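Local coordinates for protein beta-xylanase (Caldicellulosiruptor kristjanssonii, PDB 7NWN) that probably binds plant polysaccharide as a calcium-bearing family 9 carbohydrate-binding module of a multimodular xylanase, at residues R22-Y27 and E199-G204; L63-N68 and K154-G159. One frame throughout, in Å; residues are numbered along the deposited sequence.

How the contacts relate
Near the N terminus the chain runs through strand 22-25, and contact 1 pairs it with strand 198-202 close to the end of the folded module, closing a loop that takes in most of the domain. Contact 2 closes an inner loop nested within it, from residues 63-68 at the end of strand 58-66 to the loop 154-159 that precedes strand 161-171. The centres of the two contacts are about 9 Å apart, and they touch where Leu202 O meets Gly159 N at 2.7 Å, a probable hydrogen bond. Contact 1 puts the first strand on the mixed sheet, while contact 2 joins an outermost strand of the four-stranded sheet to a loop between the two sheets.

Contact 1: residues R22-Y27 and E199-G204; sequences RIYVSY and EIKLKG
Arg22 to Val25 pair in parallel with Glu199 to Leu202, the two strand axes coming within 4.6 Å and turned 25° from each other. The ladder alternates between the strands: Ile23 N donates to Glu199 O at 2.8 Å, Lys201 N to Ile23 O, Val25 N to Lys201 O, and Lys203 N carries the pattern on to Val25 O.

On the face with Arg22, Tyr24, Glu199 and Lys201, a salt bridge holds the start of the pair. The arginine chain stretches out from the backbone and then bends at chi3 (-82°), which turns its guanidinium side-on to Glu199. Both NE and NH2 reach the same oxygen: NE lies 2.8 Å from Glu199 OE1, approaching nearly along the C-O bond, while NH2, also 2.8 Å from Glu199 OE1, comes from the syn side but tilted out of the carboxylate plane, both bonds being bent. The two flat groups are nearly coplanar, 26° apart. Lys201 CD sits over one guanidinium face, toward its rim, and also reaches Tyr24 CE1, 3.9 Å away; the lysine and tyrosine run side by side, pointing the same way. Arg22 CG in turn packs over the rim of one face of the Tyr24 ring. Beyond the strands, Lys203 NZ donates to Ser26 OG at 3.1 Å.

The other face is apolar. Val25 CG2 lies 3.7 Å from Ile200 CB, and Val25 CB is 3.9 Å from Leu202 CD2, so this one valine bridges two positions of the partner strand. Leu63 and Trp65 of strand 58-66 pack against this side, while Met162 and Phe164 of strand 161-171, next in the same sheet, touch Ile200. Strand 22-25 thus adds in parallel to the outer side of strand 198-202, its apolar face turned to the four-stranded sheet, consistent with the beta-sandwich fold of family 9 modules.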
loop_
_atom_site.group_PDB
_atom_site.type_symbol
_atom_site.label_atom_id
_atom_site.label_comp_id
_atom_site.label_asym_id
_atom_site.label_seq_id
_atom_site.Cartn_x
_atom_site.Cartn_y
_atom_site.Cartn_z
ATOM N N ARG A 22 13.588 5.401 2.639
ATOM C CA ARG A 22 13.692 4.323 1.663
ATOM C C ARG A 22 13.397 2.948 2.271
ATOM O O ARG A 22 13.966 2.579 3.285
ATOM C CB ARG A 22 15.043 4.380 0.950
ATOM C CG ARG A 22 15.267 3.260 -0.054
ATOM C CD ARG A 22 16.661 3.279 -0.650
ATOM N NE ARG A 22 16.742 4.237 -1.750
ATOM C CZ ARG A 22 17.850 4.530 -2.426
ATOM N NH1 ARG A 22 18.981 3.906 -2.152
ATOM N NH2 ARG A 22 17.814 5.403 -3.421
ATOM N N ILE A 23 12.502 2.188 1.632
ATOM C CA ILE A 23 12.220 0.802 2.036
ATOM C C ILE A 23 12.780 -0.139 0.948
ATOM O O ILE A 23 12.552 0.083 -0.255
ATOM C CB ILE A 23 10.693 0.612 2.230
ATOM C CG1 ILE A 23 10.176 1.448 3.402
ATOM C CG2 ILE A 23 10.305 -0.863 2.374
ATOM C CD1 ILE A 23 8.671 1.649 3.402
ATOM N N TYR A 24 13.558 -1.146 1.383
ATOM C CA TYR A 24 14.093 -2.191 0.511
ATOM C C TYR A 24 13.027 -3.295 0.479
ATOM O O TYR A 24 12.553 -3.689 1.520
ATOM C CB TYR A 24 15.468 -2.668 1.041
ATOM C CG TYR A 24 16.524 -1.599 0.902
ATOM C CD1 TYR A 24 17.213 -1.433 -0.296
ATOM C CD2 TYR A 24 16.747 -0.668 1.923
ATOM C CE1 TYR A 24 18.144 -0.410 -0.459
ATOM C CE2 TYR A 24 17.683 0.356 1.784
ATOM C CZ TYR A 24 18.380 0.476 0.586
ATOM O OH TYR A 24 19.279 1.480 0.415
ATOM N N VAL A 25 12.569 -3.662 -0.709
ATOM C CA VAL A 25 11.498 -4.633 -0.898
ATOM C C VAL A 25 12.080 -5.928 -1.465
ATOM O O VAL A 25 12.664 -5.949 -2.564
ATOM C CB VAL A 25 10.480 -4.055 -1.886
ATOM C CG1 VAL A 25 9.244 -4.971 -2.055
ATOM C CG2 VAL A 25 10.111 -2.617 -1.505
ATOM N N SER A 26 11.852 -7.015 -0.728
ATOM C CA SER A 26 12.226 -8.349 -1.185
ATOM C C SER A 26 11.268 -8.916 -2.243
ATOM O O SER A 26 10.096 -8.542 -2.334
ATOM C CB SER A 26 12.263 -9.251 -0.013
ATOM O OG SER A 26 13.266 -8.779 0.852
ATOM N N TYR A 27 11.801 -9.897 -2.987
ATOM C CA TYR A 27 11.183 -10.536 -4.134
ATOM C C TYR A 27 10.342 -11.699 -3.617
ATOM O O TYR A 27 10.796 -12.480 -2.769
ATOM C CB TYR A 27 12.253 -11.063 -5.099
ATOM C CG TYR A 27 11.653 -11.719 -6.311
ATOM C CD1 TYR A 27 11.340 -13.078 -6.314
ATOM C CD2 TYR A 27 11.395 -10.987 -7.444
ATOM C CE1 TYR A 27 10.765 -13.683 -7.425
ATOM C CE2 TYR A 27 10.801 -11.576 -8.547
ATOM C CZ TYR A 27 10.500 -12.923 -8.553
ATOM O OH TYR A 27 9.945 -13.443 -9.681
ATOM N N GLU A 199 10.660 6.345 -1.137
ATOM C CA GLU A 199 11.264 5.458 -2.122
ATOM C C GLU A 199 11.169 4.006 -1.667
ATOM O O GLU A 199 11.378 3.689 -0.490
ATOM C CB GLU A 199 12.768 5.731 -2.200
ATOM C CG GLU A 199 13.048 7.100 -2.763
ATOM C CD GLU A 199 14.519 7.441 -2.962
ATOM O OE1 GLU A 199 15.413 6.600 -2.628
ATOM O OE2 GLU A 199 14.756 8.533 -3.482
ATOM N N ILE A 200 10.929 3.137 -2.655
ATOM C CA ILE A 200 11.156 1.723 -2.474
ATOM C C ILE A 200 12.217 1.310 -3.494
ATOM O O ILE A 200 12.178 1.724 -4.652
ATOM C CB ILE A 200 9.831 0.930 -2.656
ATOM C CG1 ILE A 200 9.186 1.148 -4.031
ATOM C CG2 ILE A 200 8.894 1.283 -1.506
ATOM C CD1 ILE A 200 7.924 0.306 -4.317
ATOM N N LYS A 201 13.112 0.434 -3.047
ATOM C CA LYS A 201 14.092 -0.150 -3.954
ATOM C C LYS A 201 13.936 -1.671 -3.898
ATOM O O LYS A 201 13.931 -2.246 -2.795
ATOM C CB LYS A 201 15.502 0.305 -3.545
ATOM C CG LYS A 201 16.645 -0.244 -4.412
ATOM C CD LYS A 201 17.926 0.535 -4.211
ATOM C CE LYS A 201 19.019 0.225 -5.204
ATOM N NZ LYS A 201 20.282 0.199 -4.438
ATOM N N LEU A 202 13.745 -2.263 -5.081
ATOM C CA LEU A 202 13.498 -3.693 -5.274
ATOM C C LEU A 202 14.834 -4.429 -5.250
ATOM O O LEU A 202 15.772 -4.012 -5.948
ATOM C CB LEU A 202 12.823 -3.891 -6.632
ATOM C CG LEU A 202 11.578 -3.036 -6.845
ATOM C CD1 LEU A 202 10.783 -3.509 -8.049
ATOM C CD2 LEU A 202 10.743 -3.004 -5.588
ATOM N N LYS A 203 14.910 -5.469 -4.409
ATOM C CA LYS A 203 16.067 -6.368 -4.360
ATOM C C LYS A 203 15.626 -7.848 -4.251
ATOM O O LYS A 203 14.431 -8.169 -4.095
ATOM C CB LYS A 203 16.874 -5.963 -3.126
ATOM C CG LYS A 203 16.209 -6.279 -1.783
ATOM C CD LYS A 203 17.148 -6.044 -0.622
ATOM C CE LYS A 203 16.702 -6.567 0.723
ATOM N NZ LYS A 203 16.236 -7.966 0.618
ATOM N N GLY A 204 16.608 -8.758 -4.394
ATOM C CA GLY A 204 16.541 -10.138 -3.919
ATOM C C GLY A 204 16.081 -11.135 -4.980
ATOM O O GLY A 204 15.768 -12.275 -4.656
#

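Contact 2: residues L63-N68 and K154-G159; sequences LMWDDN and KKPING. With EDO (1,2-ethanediol), chain J.
The carbonyl oxygen of Asp67 accepts from a water and from a 1,2-ethanediol, with Pro156 CD packed close beside it, 3.2 Å from Asp67 O. The water donates to Asp67 O at 3.0 Å and, with its other hydrogen, to Pro156 O at 2.9 Å, bridging the two backbones. The diol, probably from the crystallisation liquor, bonds to the same Asp67 oxygen through its O1, and its O2 accepts from Lys155 NZ, although that lysine is poorly ordered.

The apolar part of the contact is the meeting of proline and tryptophan: the indole and the proline ring lie alongside, running opposite ways. With chi1 at 70°, Trp65 CG stands between its backbone N and carbonyl carbon, and the indole is carried over to the loop: Trp65 CE3 lies 3.7 Å from Pro156 CG, and CH2 lies against the backbone carbon of Ile157. Farther round the ring, Asn158 OD1 comes in at the edge, in the ring plane, 3.6 Å from Trp65 CZ2, with the amide and indole planes 86° apart. That oxygen accepts a hydrogen bond from the backbone N of Arg205, while Trp65 NE1 is bonded to Lys203 O. With an alanine here instead of Trp65, Pro156 is likely to face a gap, and Lys203 O would probably be left without its indole donor.

At the turn, Asp66 OD1 accepts from Asn68 N at 2.8 Å in an Asx turn. The other Asp66 oxygen is held by Tyr71 and Ser29, and Asp67 forms a salt bridge with Arg205. The whole sits at the end of strand 58-66, an outermost strand of the four-stranded sheet, with Trp65 turned toward the mixed sheet: both it and Pro156 rest on Leu202 of strand 198-202, and the loop 154-159 leads from strand 143-151 across to strand 161-171.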
loop_
_atom_site.group_PDB
_atom_site.type_symbol
_atom_site.label_atom_id
_atom_site.label_comp_id
_atom_site.label_asym_id
_atom_site.label_seq_id
_atom_site.Cartn_x
_atom_site.Cartn_y
_atom_site.Cartn_z
ATOM N N LEU A 63 5.816 -5.045 2.179
ATOM C CA LEU A 63 5.872 -4.887 0.743
ATOM C C LEU A 63 6.607 -6.091 0.204
ATOM O O LEU A 63 7.483 -6.623 0.896
ATOM C CB LEU A 63 6.662 -3.606 0.389
ATOM C CG LEU A 63 5.978 -2.272 0.703
ATOM C CD1 LEU A 63 6.812 -1.074 0.186
ATOM C CD2 LEU A 63 4.573 -2.229 0.115
ATOM N N MET A 64 6.292 -6.447 -1.048
ATOM C CA MET A 64 6.983 -7.538 -1.726
ATOM C C MET A 64 6.825 -7.253 -3.215
ATOM O O MET A 64 5.876 -6.569 -3.597
ATOM C CB MET A 64 6.340 -8.877 -1.335
ATOM C CG MET A 64 7.191 -10.117 -1.623
ATOM S SD MET A 64 6.551 -11.619 -0.809
ATOM C CE MET A 64 6.740 -11.197 0.901
ATOM N N TRP A 65 7.761 -7.717 -4.055
ATOM C CA TRP A 65 7.594 -7.549 -5.493
ATOM C C TRP A 65 7.885 -8.846 -6.234
ATOM O O TRP A 65 8.676 -9.659 -5.775
ATOM C CB TRP A 65 8.529 -6.454 -6.026
ATOM C CG TRP A 65 9.988 -6.824 -6.030
ATOM C CD1 TRP A 65 10.840 -6.855 -4.960
ATOM C CD2 TRP A 65 10.773 -7.181 -7.181
ATOM N NE1 TRP A 65 12.111 -7.198 -5.358
ATOM C CE2 TRP A 65 12.103 -7.381 -6.725
ATOM C CE3 TRP A 65 10.488 -7.340 -8.547
ATOM C CZ2 TRP A 65 13.131 -7.762 -7.600
ATOM C CZ3 TRP A 65 11.521 -7.652 -9.422
ATOM C CH2 TRP A 65 12.806 -7.910 -8.934
ATOM N N ASP A 66 7.256 -8.983 -7.394
ATOM C CA ASP A 66 7.635 -10.032 -8.316
ATOM C C ASP A 66 7.776 -9.420 -9.710
ATOM O O ASP A 66 7.550 -8.230 -9.888
ATOM C CB ASP A 66 6.716 -11.261 -8.228
ATOM C CG ASP A 66 5.302 -11.096 -8.760
ATOM O OD1 ASP A 66 5.067 -10.238 -9.637
ATOM O OD2 ASP A 66 4.449 -11.913 -8.365
ATOM N N ASP A 67 8.009 -10.273 -10.709
ATOM C CA ASP A 67 8.266 -9.802 -12.059
ATOM C C ASP A 67 7.117 -8.960 -12.587
ATOM O O ASP A 67 7.380 -8.191 -13.496
ATOM C CB ASP A 67 8.522 -10.948 -13.056
ATOM C CG ASP A 67 9.834 -11.664 -12.766
ATOM O OD1 ASP A 67 10.672 -11.130 -11.984
ATOM O OD2 ASP A 67 9.976 -12.774 -13.243
ATOM N N ASN A 68 5.871 -9.157 -12.088
ATOM C CA ASN A 68 4.709 -8.542 -12.701
ATOM C C ASN A 68 4.033 -7.464 -11.827
ATOM O O ASN A 68 3.095 -6.815 -12.300
ATOM C CB ASN A 68 3.653 -9.593 -13.064
ATOM C CG ASN A 68 4.234 -10.687 -13.938
ATOM O OD1 ASN A 68 4.748 -10.381 -15.008
ATOM N ND2 ASN A 68 4.150 -11.939 -13.496
ATOM N N LYS A 154 6.170 -1.273 -16.191
ATOM C CA LYS A 154 7.600 -1.391 -16.419
ATOM C C LYS A 154 8.066 -2.699 -15.778
ATOM O O LYS A 154 7.659 -3.009 -14.661
ATOM C CB LYS A 154 8.289 -0.165 -15.807
ATOM C CG LYS A 154 9.647 -0.434 -15.160
ATOM C CD LYS A 154 10.342 0.783 -14.572
ATOM C CE LYS A 154 10.491 1.908 -15.578
ATOM N NZ LYS A 154 11.719 2.702 -15.341
ATOM N N LYS A 155 8.911 -3.465 -16.483
ATOM C CA LYS A 155 9.469 -4.702 -15.948
ATOM C C LYS A 155 10.404 -4.369 -14.792
ATOM O O LYS A 155 11.394 -3.683 -14.981
ATOM C CB LYS A 155 10.298 -5.441 -17.002
ATOM C CG LYS A 155 9.565 -6.581 -17.698
ATOM C CD LYS A 155 8.483 -6.117 -18.666
ATOM C CE LYS A 155 7.922 -7.214 -19.552
ATOM N NZ LYS A 155 6.946 -6.673 -20.535
ATOM N N PRO A 156 10.117 -4.768 -13.537
ATOM C CA PRO A 156 11.056 -4.434 -12.469
ATOM C C PRO A 156 12.209 -5.425 -12.463
ATOM O O PRO A 156 12.054 -6.571 -12.863
ATOM C CB PRO A 156 10.162 -4.559 -11.225
ATOM C CG PRO A 156 9.161 -5.641 -11.600
ATOM C CD PRO A 156 8.862 -5.411 -13.074
ATOM N N ILE A 157 13.358 -4.969 -11.977
ATOM C CA ILE A 157 14.553 -5.767 -11.863
ATOM C C ILE A 157 15.175 -5.351 -10.545
ATOM O O ILE A 157 14.767 -4.333 -9.984
ATOM C CB ILE A 157 15.478 -5.468 -13.060
ATOM C CG1 ILE A 157 15.824 -3.977 -13.176
ATOM C CG2 ILE A 157 14.837 -6.023 -14.323
ATOM C CD1 ILE A 157 17.135 -3.668 -13.927
ATOM N N ASN A 158 16.153 -6.123 -10.062
ATOM C CA ASN A 158 16.869 -5.748 -8.852
ATOM C C ASN A 158 17.481 -4.370 -9.039
ATOM O O ASN A 158 18.082 -4.137 -10.074
ATOM C CB ASN A 158 18.019 -6.702 -8.574
ATOM C CG ASN A 158 17.543 -8.063 -8.111
ATOM O OD1 ASN A 158 16.650 -8.167 -7.266
ATOM N ND2 ASN A 158 18.180 -9.106 -8.627
ATOM N N GLY A 159 17.295 -3.490 -8.054
ATOM C CA GLY A 159 17.819 -2.140 -8.092
ATOM C C GLY A 159 16.824 -1.107 -8.627
ATOM O O GLY A 159 17.046 0.072 -8.410
HETATM C C1 EDO J . 5.200 -7.788 -17.111
HETATM O O1 EDO J . 6.470 -7.619 -16.501
HETATM C C2 EDO J . 4.455 -6.517 -17.249
HETATM O O2 EDO J . 4.795 -5.797 -18.426
HETATM O O HOH W 1 10.231 -8.146 -14.391
#